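Local coordinates for protein threonine phosphate decarboxylase-like enzyme (Sulfurospirillum multivorans, PDB 6OUX) that decarboxylates L-serine O-phosphate to ethanolamine O-phosphate with the help of pyridoxal phosphate, a step in norcobamide biosynthesis, at residues V59-Y62 against I63-L67; I278-Y281 against C282-F286; V287-D290 against F291-Y295. All coordinates share one frame; numbering follows the deposited sequence.

Contact 1. Residues V59-Y62 against I63-L67; sequences VLDY and IDREL
Tyr62 O takes the shortest polar bond of this helical turn: Glu66 N donates to it at 2.7 Å. The Glu66 side chain runs over the same oxygen, its CB only 3.1 Å from Tyr62 O. The carboxylate then lies alongside the phenol ring. Its OE2 is 3.4 Å from Tyr62 CD2, at the ring edge, and the two planes stand almost at right angles. The charged end of Glu66 is held from outside: OE1 is hydrogen-bonded to Tyr281 OH of helix 277-286, and OE2 forms a salt bridge with Arg288, just before helix 289-314.

The contacts of Asp61 and Tyr62 with Arg65 and Glu66 are i to i+3 and i to i+4 contacts along helix 53-68, whose backbone widens to a pi-type turn at 64-67. The protein is probably a member of the class-II aminotransferase family, whose fold is that of fold-type I PLP enzymes.

Arg65 covers one face of the Tyr62 ring. Its NH2 sits over the ring centre, 3.7 Å above the plane. This is a cation-pi contact, with Arg65 CZ 4.8 Å from the Tyr62 ring centroid. The guanidinium does not lie flat on the ring; the planes are 65° apart. The same NH2 donates to Asp61 OD2 at 3.2 Å in a nearly straight salt bridge (170°). It arrives from above the carboxylate plane, while the oxygen lies in the guanidinium plane. A bend at chi3 (30°) folds the arginine back to reach both partners. With an alanine at this position, Asp61 is likely to lose the charge that pairs with it, and the Tyr62 ring the cation over its face.

Asp61 and Asp64 share a water on the polar side, weakly at Asp61. On another side Val59 CG1 meets Ile63 CD1 at 4.1 Å, and Tyr73 of the second subunit packs on Ile63 and Asp64.

Contact 2. Residues I278-Y281 against C282-F286; sequences IGEY and CLRLF
Tyr281 and Leu285, one turn apart, form with Cys282 the close-packed, apolar side of this contact on helix 277-286. The leucine crosses the ring at a slant, with Leu285 CD2 4.0 Å from Tyr281 CE2. With CG anti to the backbone N (chi1 169°), the tyrosine ring leans back over the next peptide. Its CD2 is 3.4 Å from Cys282 N, and Cys282 SG also lies beside the ring. Leu285 CB rests on Tyr281 O, the acceptor of the Leu285 N-H. Cys282 and Leu285 are buried, and the backbone here keeps its regular i to i+4 hydrogen bonds. The phenol hydroxyl reaches beyond the helix to Glu66 OE1.

The other side is looser and polar, made by Glu280 and Arg284, both partly exposed. The two side chains are extended, lie side by side and point the same way. Arg284 presents its side edge, NE and NH2, to a single oxygen. Arg284 NE is 3.0 Å from Glu280 OE2 and uses the anti lone pair of that oxygen. Arg284 NH2 adds a second bond to Glu280 OE2 at 3.2 Å, bent to 144°. The oxygen is close to the guanidinium plane, but the carboxylate itself is turned 42° from it. Two bonds from one group should limit rotation of the guanidinium. Glu280 OE2 is also hydrogen-bonded to Ser82, which ties the ion pair to the loop leading into helix 84-95.

Helix 53-68 lies on the Tyr281 and Leu285 side, where both pack on Tyr62. Helix 84-95 lies on the Leu283 side, with Leu87 and Met91 against that leucine, and at Phe286 the ring stacks with Phe246 of a loop.

Contact 3. Residues V287-D290 against F291-Y295; sequences VRED and FLKRY
Glu289 and Lys293 lie side by side at the start of helix 289-314, one turn apart, and point the same way. Both start with CG anti to the backbone N. The glutamate then bends at chi2 (-90°) and the lysine at chi3 and chi4, which brings Lys293 NZ to 2.8 Å from Glu289 OE2 in a salt bridge. Both residues are exposed.

Arg288 holds the N-cap position. Its carbonyl oxygen accepts from Leu292 N at 2.9 Å, and the leucine side chain folds over that oxygen, with Leu292 CG 3.4 Å from Arg288 O. The Arg288 guanidinium turns its NE and NH2 edge to the Asp290 carboxylate. Arg288 NE is 3.5 Å from Asp290 OD1. Arg288 NH2 is 3.4 Å from Asp290 OD2. Both bonds are weak. The stronger partner of Arg288 is Glu66 on helix 53-68. Phe291 CB lies near Arg288 CB, and the ring runs on to meet Tyr62 edge-to-face.

Glu289 and Asp290, in the first turn, probably interact favourably with the positive end of the helix dipole; Lys293 balances the charge of Glu289.

The three contacts are turns of different helices, and all lie away from the substrate-binding residues. Contact 3 is the most exposed: Glu289, Lys293 and Arg294 are exposed, and two of its touching residues are buried. Contacts 1 and 2 each have four. Contacts 2 and 3 sit on successive helices, with Phe286 packed against Phe291 at the junction. Contact 1 lies across from both, and Glu66 joins it to each. Some buried side chains, such as Tyr62, Leu285 and Phe291, meet at these boundaries. The outer ion pairs differ: contact 1 adds a cation-pi contact, contact 2 has a two-nitrogen grip backed by a serine, and contact 3 has an exposed glutamate-lysine pair. Contact 1 alone touches the second subunit.

Contact 1. Residues V59-Y62 against I63-L67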
ATOM      1  N   VAL A  59      -8.519  18.429  -5.651  1.00 13.26           N
ATOM      2  CA  VAL A  59      -7.734  17.816  -4.582  1.00 12.88           C
ATOM      3  C   VAL A  59      -6.347  18.416  -4.468  1.00 12.98           C
ATOM      4  O   VAL A  59      -5.912  18.685  -3.363  1.00 14.47           O
ATOM      5  CB  VAL A  59      -7.668  16.288  -4.737  1.00 13.39           C
ATOM      6  CG1 VAL A  59      -6.866  15.659  -3.587  1.00 13.02           C
ATOM      7  CG2 VAL A  59      -9.067  15.703  -4.655  1.00 12.52           C
ATOM      8  N   LEU A  60      -5.629  18.622  -5.580  1.00 14.22           N
ATOM      9  CA  LEU A  60      -4.285  19.253  -5.530  1.00 15.82           C
ATOM     10  C   LEU A  60      -4.339  20.657  -4.921  1.00 16.02           C
ATOM     11  O   LEU A  60      -3.420  21.089  -4.194  1.00 18.35           O
ATOM     12  CB  LEU A  60      -3.638  19.317  -6.896  1.00 17.66           C
ATOM     13  CG  LEU A  60      -3.195  17.937  -7.439  1.00 20.02           C
ATOM     14  CD1 LEU A  60      -2.916  18.059  -8.920  1.00 21.37           C
ATOM     15  CD2 LEU A  60      -1.975  17.453  -6.625  1.00 21.38           C
ATOM     16  N   ASP A  61      -5.436  21.358  -5.170  1.00 16.16           N
ATOM     17  CA  ASP A  61      -5.608  22.710  -4.682  1.00 17.07           C
ATOM     18  C   ASP A  61      -5.789  22.688  -3.187  1.00 16.29           C
ATOM     19  O   ASP A  61      -5.212  23.522  -2.536  1.00 16.48           O
ATOM     20  CB  ASP A  61      -6.797  23.392  -5.368  1.00 18.21           C
ATOM     21  CG  ASP A  61      -6.974  24.798  -4.935  1.00 20.19           C
ATOM     22  OD1 ASP A  61      -6.084  25.633  -5.213  1.00 26.04           O
ATOM     23  OD2 ASP A  61      -7.966  25.032  -4.292  1.00 24.31           O
ATOM     24  N   TYR A  62      -6.565  21.744  -2.631  1.00 14.48           N
ATOM     25  CA  TYR A  62      -6.644  21.565  -1.212  1.00 14.44           C
ATOM     26  C   TYR A  62      -5.295  21.185  -0.575  1.00 15.19           C
ATOM     27  O   TYR A  62      -4.931  21.689   0.512  1.00 15.01           O
ATOM     28  CB  TYR A  62      -7.709  20.540  -0.811  1.00 14.37           C
ATOM     29  CG  TYR A  62      -9.117  21.051  -0.727  1.00 14.39           C
ATOM     30  CD1 TYR A  62      -9.981  21.049  -1.817  1.00 15.11           C
ATOM     31  CD2 TYR A  62      -9.609  21.488   0.459  1.00 16.13           C
ATOM     32  CE1 TYR A  62     -11.274  21.483  -1.708  1.00 15.09           C
ATOM     33  CE2 TYR A  62     -10.898  21.920   0.583  1.00 16.36           C
ATOM     34  CZ  TYR A  62     -11.711  21.927  -0.500  1.00 15.98           C
ATOM     35  OH  TYR A  62     -12.954  22.352  -0.299  1.00 16.57           O
ATOM     36  N   ILE A  63      -4.536  20.332  -1.267  1.00 15.37           N
ATOM     37  CA  ILE A  63      -3.212  19.974  -0.804  1.00 16.49           C
ATOM     38  C   ILE A  63      -2.289  21.235  -0.746  1.00 17.52           C
ATOM     39  O   ILE A  63      -1.637  21.476   0.251  1.00 16.19           O
ATOM     40  CB  ILE A  63      -2.631  18.857  -1.641  1.00 14.26           C
ATOM     41  CG1 ILE A  63      -3.444  17.590  -1.414  1.00 13.51           C
ATOM     42  CG2 ILE A  63      -1.170  18.629  -1.273  1.00 14.87           C
ATOM     43  CD1 ILE A  63      -3.030  16.422  -2.294  1.00 14.74           C
ATOM     44  N   ASP A  64      -2.264  21.999  -1.824  1.00 19.50           N
ATOM     45  CA  ASP A  64      -1.443  23.159  -1.902  1.00 20.96           C
ATOM     46  C   ASP A  64      -1.790  24.100  -0.784  1.00 23.84           C
ATOM     47  O   ASP A  64      -0.883  24.578  -0.093  1.00 21.78           O
ATOM     48  CB  ASP A  64      -1.640  23.852  -3.243  1.00 24.71           C
ATOM     49  CG  ASP A  64      -0.717  25.038  -3.455  1.00 28.64           C
ATOM     50  OD1 ASP A  64       0.326  25.114  -2.820  1.00 35.37           O
ATOM     51  OD2 ASP A  64      -1.054  25.920  -4.281  1.00 36.26           O
ATOM     52  N   ARG A  65      -3.086  24.374  -0.625  1.00 20.01           N
ATOM     53  CA  ARG A  65      -3.552  25.383   0.317  1.00 22.16           C
ATOM     54  C   ARG A  65      -3.418  24.904   1.753  1.00 20.60           C
ATOM     55  O   ARG A  65      -3.025  25.677   2.620  1.00 22.23           O
ATOM     56  CB  ARG A  65      -4.985  25.888   0.019  1.00 21.42           C
ATOM     57  CG  ARG A  65      -5.139  26.716  -1.293  1.00 23.79           C
ATOM     58  CD  ARG A  65      -6.588  26.762  -1.945  1.00 24.82           C
ATOM     59  NE  ARG A  65      -7.406  26.631  -0.810  1.00 27.39           N
ATOM     60  CZ  ARG A  65      -8.262  25.707  -0.454  1.00 22.90           C
ATOM     61  NH1 ARG A  65      -8.651  25.857   0.756  1.00 24.02           N
ATOM     62  NH2 ARG A  65      -8.830  24.795  -1.229  1.00 25.16           N
ATOM     63  N   GLU A  66      -3.730  23.656   2.000  1.00 17.87           N
ATOM     64  CA  GLU A  66      -3.805  23.144   3.368  1.00 20.85           C
ATOM     65  C   GLU A  66      -2.534  22.432   3.877  1.00 20.57           C
ATOM     66  O   GLU A  66      -2.337  22.317   5.097  1.00 19.72           O
ATOM     67  CB  GLU A  66      -4.997  22.206   3.570  1.00 20.87           C
ATOM     68  CG  GLU A  66      -6.355  22.833   3.282  1.00 22.90           C
ATOM     69  CD  GLU A  66      -7.533  21.926   3.653  1.00 25.03           C
ATOM     70  OE1 GLU A  66      -7.326  20.735   3.891  1.00 26.23           O
ATOM     71  OE2 GLU A  66      -8.698  22.392   3.654  1.00 24.83           O
ATOM     72  N   LEU A  67      -1.709  21.941   2.962  1.00 21.25           N
ATOM     73  CA  LEU A  67      -0.515  21.189   3.393  1.00 22.05           C
ATOM     74  C   LEU A  67       0.762  21.844   3.032  1.00 20.88           C
ATOM     75  O   LEU A  67       1.700  21.848   3.825  1.00 22.36           O
ATOM     76  CB  LEU A  67      -0.504  19.763   2.800  1.00 22.06           C
ATOM     77  CG  LEU A  67      -1.618  18.843   3.300  1.00 21.97           C
ATOM     78  CD1 LEU A  67      -1.401  17.463   2.725  1.00 21.21           C
ATOM     79  CD2 LEU A  67      -1.759  18.725   4.798  1.00 23.56           C
TER
HETATM   80  O   HOH W   1      -2.904  25.228  -6.508  1.00 29.74           O

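Contact 2. Residues I278-Y281 against C282-F286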
ATOM      1  N   ILE A 278      -0.291  10.691   3.299  1.00 19.05           N
ATOM      2  CA  ILE A 278      -1.006  11.477   2.275  1.00 19.75           C
ATOM      3  C   ILE A 278      -2.332  10.803   1.971  1.00 19.99           C
ATOM      4  O   ILE A 278      -3.294  11.497   1.756  1.00 20.18           O
ATOM      5  CB  ILE A 278      -0.163  11.742   0.996  1.00 21.68           C
ATOM      6  CG1 ILE A 278      -0.849  12.702   0.006  1.00 22.80           C
ATOM      7  CG2 ILE A 278       0.158  10.463   0.256  1.00 22.52           C
ATOM      8  CD1 ILE A 278      -1.158  14.052   0.643  1.00 26.31           C
ATOM      9  N   GLY A 279      -2.362   9.464   1.992  1.00 19.79           N
ATOM     10  CA  GLY A 279      -3.565   8.679   1.827  1.00 19.92           C
ATOM     11  C   GLY A 279      -4.627   9.032   2.845  1.00 20.37           C
ATOM     12  O   GLY A 279      -5.812   9.247   2.479  1.00 18.03           O
ATOM     13  N   GLU A 280      -4.213   9.053   4.112  1.00 18.09           N
ATOM     14  CA  GLU A 280      -5.082   9.443   5.200  1.00 18.96           C
ATOM     15  C   GLU A 280      -5.634  10.838   5.070  1.00 17.95           C
ATOM     16  O   GLU A 280      -6.815  11.005   5.290  1.00 17.95           O
ATOM     17  CB  GLU A 280      -4.390   9.326   6.542  1.00 20.47           C
ATOM     18  CG  GLU A 280      -5.304   9.685   7.671  1.00 21.82           C
ATOM     19  CD  GLU A 280      -4.680   9.444   9.035  1.00 24.92           C
ATOM     20  OE1 GLU A 280      -3.541   8.919   9.144  1.00 23.51           O
ATOM     21  OE2 GLU A 280      -5.343   9.829   9.999  1.00 22.65           O
ATOM     22  N   TYR A 281      -4.781  11.829   4.773  1.00 18.31           N
ATOM     23  CA  TYR A 281      -5.214  13.195   4.536  1.00 17.70           C
ATOM     24  C   TYR A 281      -6.359  13.163   3.492  1.00 17.76           C
ATOM     25  O   TYR A 281      -7.405  13.788   3.664  1.00 16.45           O
ATOM     26  CB  TYR A 281      -4.075  14.065   3.985  1.00 18.93           C
ATOM     27  CG  TYR A 281      -4.584  15.392   3.493  1.00 19.00           C
ATOM     28  CD1 TYR A 281      -4.849  16.437   4.405  1.00 20.51           C
ATOM     29  CD2 TYR A 281      -4.915  15.596   2.160  1.00 20.01           C
ATOM     30  CE1 TYR A 281      -5.375  17.667   3.981  1.00 21.05           C
ATOM     31  CE2 TYR A 281      -5.479  16.822   1.745  1.00 20.03           C
ATOM     32  CZ  TYR A 281      -5.710  17.841   2.654  1.00 21.79           C
ATOM     33  OH  TYR A 281      -6.240  19.060   2.251  1.00 20.85           O
ATOM     34  N   CYS A 282      -6.140  12.434   2.418  1.00 17.15           N
ATOM     35  CA  CYS A 282      -7.096  12.440   1.303  1.00 19.61           C
ATOM     36  C   CYS A 282      -8.390  11.772   1.709  1.00 18.39           C
ATOM     37  O   CYS A 282      -9.474  12.240   1.380  1.00 16.91           O
ATOM     38  CB  CYS A 282      -6.515  11.720   0.087  1.00 18.62           C
ATOM     39  SG  CYS A 282      -5.293  12.680  -0.833  1.00 21.00           S
ATOM     40  N   LEU A 283      -8.262  10.699   2.454  1.00 19.39           N
ATOM     41  CA  LEU A 283      -9.433   9.986   2.926  1.00 22.69           C
ATOM     42  C   LEU A 283     -10.333  10.890   3.788  1.00 21.66           C
ATOM     43  O   LEU A 283     -11.594  10.901   3.613  1.00 17.87           O
ATOM     44  CB  LEU A 283      -9.046   8.753   3.727  1.00 26.24           C
ATOM     45  CG  LEU A 283     -10.196   7.778   3.834  1.00 30.60           C
ATOM     46  CD1 LEU A 283     -10.156   6.910   2.588  1.00 32.83           C
ATOM     47  CD2 LEU A 283     -10.114   6.923   5.097  1.00 35.36           C
ATOM     48  N   ARG A 284      -9.689  11.635   4.691  1.00 19.40           N
ATOM     49  CA  ARG A 284     -10.414  12.532   5.590  1.00 19.97           C
ATOM     50  C   ARG A 284     -10.946  13.748   4.854  1.00 20.19           C
ATOM     51  O   ARG A 284     -12.001  14.277   5.216  1.00 21.97           O
ATOM     52  CB  ARG A 284      -9.557  12.990   6.725  1.00 20.81           C
ATOM     53  CG  ARG A 284      -9.158  11.892   7.689  1.00 21.73           C
ATOM     54  CD  ARG A 284      -8.258  12.475   8.792  1.00 22.14           C
ATOM     55  NE  ARG A 284      -7.888  11.414   9.694  1.00 23.48           N
ATOM     56  CZ  ARG A 284      -8.635  10.977  10.705  1.00 26.26           C
ATOM     57  NH1 ARG A 284      -9.788  11.569  11.038  1.00 25.10           N
ATOM     58  NH2 ARG A 284      -8.193   9.954  11.414  1.00 27.31           N
ATOM     59  N   LEU A 285     -10.255  14.169   3.815  1.00 18.50           N
ATOM     60  CA  LEU A 285     -10.772  15.189   2.952  1.00 20.67           C
ATOM     61  C   LEU A 285     -12.064  14.747   2.279  1.00 21.80           C
ATOM     62  O   LEU A 285     -13.083  15.436   2.316  1.00 20.67           O
ATOM     63  CB  LEU A 285      -9.708  15.538   1.908  1.00 20.65           C
ATOM     64  CG  LEU A 285     -10.068  16.699   1.004  1.00 21.47           C
ATOM     65  CD1 LEU A 285     -10.083  18.016   1.793  1.00 20.50           C
ATOM     66  CD2 LEU A 285      -9.045  16.695  -0.095  1.00 20.33           C
ATOM     67  N   PHE A 286     -12.016  13.559   1.691  1.00 25.18           N
ATOM     68  CA  PHE A 286     -13.064  13.043   0.793  1.00 25.23           C
ATOM     69  C   PHE A 286     -14.399  12.896   1.465  1.00 26.17           C
ATOM     70  O   PHE A 286     -15.401  12.821   0.764  1.00 29.33           O
ATOM     71  CB  PHE A 286     -12.665  11.679   0.208  1.00 24.71           C
ATOM     72  CG  PHE A 286     -11.496  11.713  -0.727  1.00 23.34           C
ATOM     73  CD1 PHE A 286     -10.989  12.895  -1.256  1.00 25.54           C
ATOM     74  CD2 PHE A 286     -10.863  10.510  -1.074  1.00 25.22           C
ATOM     75  CE1 PHE A 286      -9.882  12.863  -2.111  1.00 26.53           C
ATOM     76  CE2 PHE A 286      -9.766  10.480  -1.908  1.00 23.93           C
ATOM     77  CZ  PHE A 286      -9.297  11.647  -2.450  1.00 27.74           C
TER

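Contact 3. Residues V287-D290 against F291-Y295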
ATOM      1  N   VAL A 287     -14.433  12.938   2.799  1.00 28.75           N
ATOM      2  CA  VAL A 287     -15.710  12.878   3.542  1.00 28.50           C
ATOM      3  C   VAL A 287     -16.136  14.162   4.236  1.00 27.54           C
ATOM      4  O   VAL A 287     -17.214  14.228   4.861  1.00 29.40           O
ATOM      5  CB  VAL A 287     -15.741  11.619   4.461  1.00 35.90           C
ATOM      6  CG1 VAL A 287     -15.419  10.375   3.633  1.00 37.51           C
ATOM      7  CG2 VAL A 287     -14.775  11.717   5.631  1.00 35.47           C
ATOM      8  N   ARG A 288     -15.365  15.234   4.088  1.00 25.80           N
ATOM      9  CA  ARG A 288     -15.804  16.525   4.610  1.00 24.80           C
ATOM     10  C   ARG A 288     -16.931  17.060   3.749  1.00 27.91           C
ATOM     11  O   ARG A 288     -16.861  17.022   2.534  1.00 26.56           O
ATOM     12  CB  ARG A 288     -14.677  17.532   4.649  1.00 27.25           C
ATOM     13  CG  ARG A 288     -14.109  17.762   6.037  1.00 30.40           C
ATOM     14  CD  ARG A 288     -12.657  18.054   5.944  1.00 31.42           C
ATOM     15  NE  ARG A 288     -12.418  19.277   5.232  1.00 32.51           N
ATOM     16  CZ  ARG A 288     -11.216  19.729   4.899  1.00 34.63           C
ATOM     17  NH1 ARG A 288     -10.128  19.025   5.146  1.00 35.82           N
ATOM     18  NH2 ARG A 288     -11.110  20.890   4.286  1.00 33.51           N
ATOM     19  N   GLU A 289     -17.976  17.556   4.403  1.00 29.20           N
ATOM     20  CA  GLU A 289     -19.080  18.292   3.782  1.00 33.18           C
ATOM     21  C   GLU A 289     -18.674  19.380   2.783  1.00 28.34           C
ATOM     22  O   GLU A 289     -19.252  19.480   1.691  1.00 23.49           O
ATOM     23  CB  GLU A 289     -19.946  18.928   4.904  1.00 37.43           C
ATOM     24  CG  GLU A 289     -21.068  19.848   4.430  1.00 46.56           C
ATOM     25  CD  GLU A 289     -20.650  21.310   4.286  1.00 52.36           C
ATOM     26  OE1 GLU A 289     -20.086  21.874   5.262  1.00 57.96           O
ATOM     27  OE2 GLU A 289     -20.900  21.899   3.200  1.00 51.43           O
ATOM     28  N   ASP A 290     -17.781  20.262   3.204  1.00 23.65           N
ATOM     29  CA  ASP A 290     -17.362  21.396   2.375  1.00 23.90           C
ATOM     30  C   ASP A 290     -16.555  20.972   1.111  1.00 20.83           C
ATOM     31  O   ASP A 290     -16.723  21.513   0.009  1.00 19.92           O
ATOM     32  CB  ASP A 290     -16.549  22.394   3.210  1.00 25.42           C
ATOM     33  CG  ASP A 290     -15.361  21.736   3.987  1.00 28.16           C
ATOM     34  OD1 ASP A 290     -15.541  20.733   4.715  1.00 31.90           O
ATOM     35  OD2 ASP A 290     -14.234  22.252   3.897  1.00 31.17           O
ATOM     36  N   PHE A 291     -15.662  20.001   1.277  1.00 18.19           N
ATOM     37  CA  PHE A 291     -15.004  19.407   0.137  1.00 15.72           C
ATOM     38  C   PHE A 291     -16.030  18.744  -0.795  1.00 14.22           C
ATOM     39  O   PHE A 291     -15.911  18.864  -2.002  1.00 13.28           O
ATOM     40  CB  PHE A 291     -13.960  18.373   0.573  1.00 16.23           C
ATOM     41  CG  PHE A 291     -13.377  17.584  -0.587  1.00 15.23           C
ATOM     42  CD1 PHE A 291     -12.380  18.104  -1.349  1.00 15.20           C
ATOM     43  CD2 PHE A 291     -13.924  16.348  -0.973  1.00 16.50           C
ATOM     44  CE1 PHE A 291     -11.868  17.392  -2.437  1.00 14.76           C
ATOM     45  CE2 PHE A 291     -13.464  15.639  -2.074  1.00 15.50           C
ATOM     46  CZ  PHE A 291     -12.430  16.176  -2.821  1.00 16.31           C
ATOM     47  N   LEU A 292     -16.953  17.967  -0.239  1.00 14.62           N
ATOM     48  CA  LEU A 292     -17.911  17.210  -1.058  1.00 15.83           C
ATOM     49  C   LEU A 292     -18.787  18.102  -1.915  1.00 14.62           C
ATOM     50  O   LEU A 292     -19.160  17.731  -3.014  1.00 12.30           O
ATOM     51  CB  LEU A 292     -18.793  16.288  -0.163  1.00 19.07           C
ATOM     52  CG  LEU A 292     -18.075  14.981   0.167  1.00 21.31           C
ATOM     53  CD1 LEU A 292     -18.694  14.216   1.358  1.00 27.11           C
ATOM     54  CD2 LEU A 292     -17.934  14.098  -1.101  1.00 22.58           C
ATOM     55  N   LYS A 293     -19.106  19.318  -1.401  1.00 14.15           N
ATOM     56  CA  LYS A 293     -19.816  20.277  -2.215  1.00 16.15           C
ATOM     57  C   LYS A 293     -19.078  20.663  -3.473  1.00 14.35           C
ATOM     58  O   LYS A 293     -19.657  20.706  -4.548  1.00 14.44           O
ATOM     59  CB  LYS A 293     -20.156  21.528  -1.411  1.00 21.71           C
ATOM     60  CG  LYS A 293     -20.925  22.597  -2.210  1.00 26.72           C
ATOM     61  CD  LYS A 293     -21.461  23.758  -1.325  1.00 32.17           C
ATOM     62  CE  LYS A 293     -22.598  23.324  -0.380  1.00 38.49           C
ATOM     63  NZ  LYS A 293     -22.224  22.563   0.870  1.00 45.36           N
ATOM     64  N   ARG A 294     -17.763  20.925  -3.367  1.00 12.82           N
ATOM     65  CA  ARG A 294     -17.002  21.268  -4.511  1.00 12.65           C
ATOM     66  C   ARG A 294     -16.758  20.024  -5.392  1.00 11.30           C
ATOM     67  O   ARG A 294     -16.668  20.142  -6.600  1.00 12.78           O
ATOM     68  CB  ARG A 294     -15.680  21.902  -4.085  1.00 13.49           C
ATOM     69  CG  ARG A 294     -15.900  23.226  -3.326  1.00 14.32           C
ATOM     70  CD  ARG A 294     -14.595  24.000  -3.076  1.00 16.19           C
ATOM     71  NE  ARG A 294     -14.781  24.922  -1.949  1.00 15.47           N
ATOM     72  CZ  ARG A 294     -13.811  25.629  -1.341  1.00 17.42           C
ATOM     73  NH1 ARG A 294     -12.565  25.504  -1.704  1.00 19.65           N
ATOM     74  NH2 ARG A 294     -14.100  26.442  -0.344  1.00 18.25           N
ATOM     75  N   TYR A 295     -16.583  18.878  -4.765  1.00 11.24           N
ATOM     76  CA  TYR A 295     -16.359  17.644  -5.505  1.00 12.27           C
ATOM     77  C   TYR A 295     -17.554  17.329  -6.407  1.00 11.96           C
ATOM     78  O   TYR A 295     -17.401  16.819  -7.530  1.00 12.31           O
ATOM     79  CB  TYR A 295     -16.056  16.469  -4.577  1.00 13.05           C
ATOM     80  CG  TYR A 295     -16.120  15.164  -5.354  1.00 15.28           C
ATOM     81  CD1 TYR A 295     -15.146  14.895  -6.317  1.00 16.95           C
ATOM     82  CD2 TYR A 295     -17.217  14.291  -5.253  1.00 16.74           C
ATOM     83  CE1 TYR A 295     -15.179  13.764  -7.098  1.00 17.75           C
ATOM     84  CE2 TYR A 295     -17.267  13.123  -6.026  1.00 17.73           C
ATOM     85  CZ  TYR A 295     -16.225  12.872  -6.965  1.00 19.55           C
ATOM     86  OH  TYR A 295     -16.180  11.790  -7.863  1.00 18.59           O
TER